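Local coordinates for protein sensor histidine kinase (Pseudomonas syringae pv. tomato, PDB 3CIT) that probably acts as a phosphorelay sensor kinase of a two-component system, represented here by its GAF domain, at residues A31-V36 with G49-W54. Sequence-based numbering, arbitrary orientation.
Sequences AMRKCV and GLLLEW
L51 and E53, alternate residues of strand 48-53, both direct their side chains at R33 of helix 29-43, joining a helix to the antiparallel sheet of the GAF domain. L51 comes first along the strand and meets the aliphatic part of the arginine. With CG anti to the backbone N (chi1 -177°), the branch points at the helix, and the second torsion puts CD2 against the arginine. CD2 of L51 lies 3.6 Å from CG of R33, the two side chains crossing at about a right angle. R33 and L51 also have the nearest CA atoms across the two segments, 7.4 Å apart. E53, two residues further along and on the same face of the sheet, then receives the charged end of R33, whose chain runs extended from CG to NE past the leucine methyl. NE and NH2 along one edge of the guanidinium each bond a different carboxylate oxygen, a bidentate salt bridge in which both oxygens use their syn lone pairs and the two planes are only 27° apart. Such a two-point salt bridge limits rotation of both groups. T63 on the adjoining strand 61-66 adds a hydrogen bond between its OG1 and OE2 of E53, while L145 of helix 128-156 touches both R33 and E53. Within the pair, NH2 of R33 reaches OE1 of E53 at 3.0 Å with that oxygen in the guanidinium plane, whereas the shorter bond, 2.7 Å from NE of R33 to OE2 of E53, meets an oxygen tilted 21° out of it.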
# COMPACT_ATOMS: atom_id res chain seq x y z
N ALA A 31 16.69 -6.97 20.99
CA ALA A 31 15.64 -6.32 21.76
C ALA A 31 14.61 -5.67 20.85
O ALA A 31 13.41 -5.72 21.14
CB ALA A 31 16.23 -5.29 22.71
N MSE A 32 15.06 -5.04 19.76
CA MSE A 32 14.12 -4.44 18.79
C MSE A 32 13.15 -5.48 18.23
O MSE A 32 11.94 -5.25 18.14
CB MSE A 32 14.84 -3.83 17.59
CG MSE A 32 15.78 -2.72 17.92
SE MSE A 32 16.22 -1.82 16.25
CE MSE A 32 16.97 -3.20 15.20
N ARG A 33 13.70 -6.64 17.87
CA ARG A 33 12.90 -7.69 17.25
C ARG A 33 11.84 -8.24 18.20
O ARG A 33 10.68 -8.33 17.85
CB ARG A 33 13.80 -8.82 16.79
CG ARG A 33 14.78 -8.43 15.71
CD ARG A 33 15.69 -9.60 15.42
NE ARG A 33 16.43 -9.37 14.19
CZ ARG A 33 17.74 -9.19 14.12
NH1 ARG A 33 18.49 -9.24 15.21
NH2 ARG A 33 18.31 -8.95 12.94
N LYS A 34 12.24 -8.57 19.42
CA LYS A 34 11.29 -9.05 20.43
C LYS A 34 10.24 -8.02 20.78
O LYS A 34 9.10 -8.37 20.99
CB LYS A 34 12.01 -9.42 21.72
CG LYS A 34 12.76 -10.70 21.65
CD LYS A 34 13.54 -10.89 22.95
CE LYS A 34 14.31 -12.19 22.96
NZ LYS A 34 15.40 -12.14 23.96
N CYS A 35 10.62 -6.75 20.84
CA CYS A 35 9.68 -5.69 21.21
C CYS A 35 8.58 -5.56 20.17
O CYS A 35 7.39 -5.53 20.50
CB CYS A 35 10.43 -4.37 21.36
SG CYS A 35 9.41 -2.90 21.65
N VAL A 36 8.98 -5.46 18.91
CA VAL A 36 8.02 -5.30 17.84
C VAL A 36 7.15 -6.53 17.72
O VAL A 36 5.93 -6.42 17.59
CB VAL A 36 8.70 -4.94 16.49
CG1 VAL A 36 7.73 -5.02 15.33
CG2 VAL A 36 9.32 -3.56 16.57
N GLY A 49 3.72 -15.63 16.89
CA GLY A 49 4.37 -14.85 15.87
C GLY A 49 5.82 -15.20 15.73
O GLY A 49 6.44 -15.81 16.63
N LEU A 50 6.36 -14.88 14.58
CA LEU A 50 7.79 -14.93 14.42
C LEU A 50 8.26 -13.84 13.47
O LEU A 50 7.47 -13.19 12.78
CB LEU A 50 8.22 -16.35 14.01
CG LEU A 50 7.63 -16.99 12.78
CD1 LEU A 50 8.22 -16.34 11.56
CD2 LEU A 50 7.90 -18.51 12.76
N LEU A 51 9.57 -13.63 13.48
CA LEU A 51 10.23 -12.77 12.53
C LEU A 51 11.21 -13.60 11.70
O LEU A 51 12.02 -14.37 12.24
CB LEU A 51 10.96 -11.65 13.27
CG LEU A 51 11.66 -10.63 12.39
CD1 LEU A 51 10.63 -9.82 11.50
CD2 LEU A 51 12.46 -9.68 13.29
N LEU A 52 11.11 -13.46 10.38
CA LEU A 52 11.97 -14.16 9.44
C LEU A 52 12.84 -13.13 8.77
O LEU A 52 12.35 -12.08 8.38
CB LEU A 52 11.13 -14.83 8.37
CG LEU A 52 10.18 -15.93 8.81
CD1 LEU A 52 9.47 -16.51 7.58
CD2 LEU A 52 10.95 -17.02 9.61
N GLU A 53 14.12 -13.44 8.60
CA GLU A 53 15.03 -12.57 7.87
C GLU A 53 15.93 -13.40 6.96
O GLU A 53 16.27 -14.55 7.27
CB GLU A 53 15.87 -11.74 8.81
CG GLU A 53 15.07 -10.67 9.55
CD GLU A 53 15.86 -10.05 10.67
OE1 GLU A 53 16.92 -9.48 10.38
OE2 GLU A 53 15.42 -10.14 11.84
N TRP A 54 16.26 -12.84 5.80
CA TRP A 54 17.11 -13.52 4.81
C TRP A 54 18.04 -12.52 4.11
O TRP A 54 17.79 -11.34 4.13
CB TRP A 54 16.25 -14.26 3.79
CG TRP A 54 15.19 -13.42 3.15
CD1 TRP A 54 15.34 -12.57 2.09
CD2 TRP A 54 13.83 -13.36 3.52
NE1 TRP A 54 14.15 -11.96 1.80
CE2 TRP A 54 13.20 -12.42 2.66
CE3 TRP A 54 13.07 -13.98 4.52
CZ2 TRP A 54 11.85 -12.13 2.75
CZ3 TRP A 54 11.72 -13.70 4.59
CH2 TRP A 54 11.13 -12.76 3.73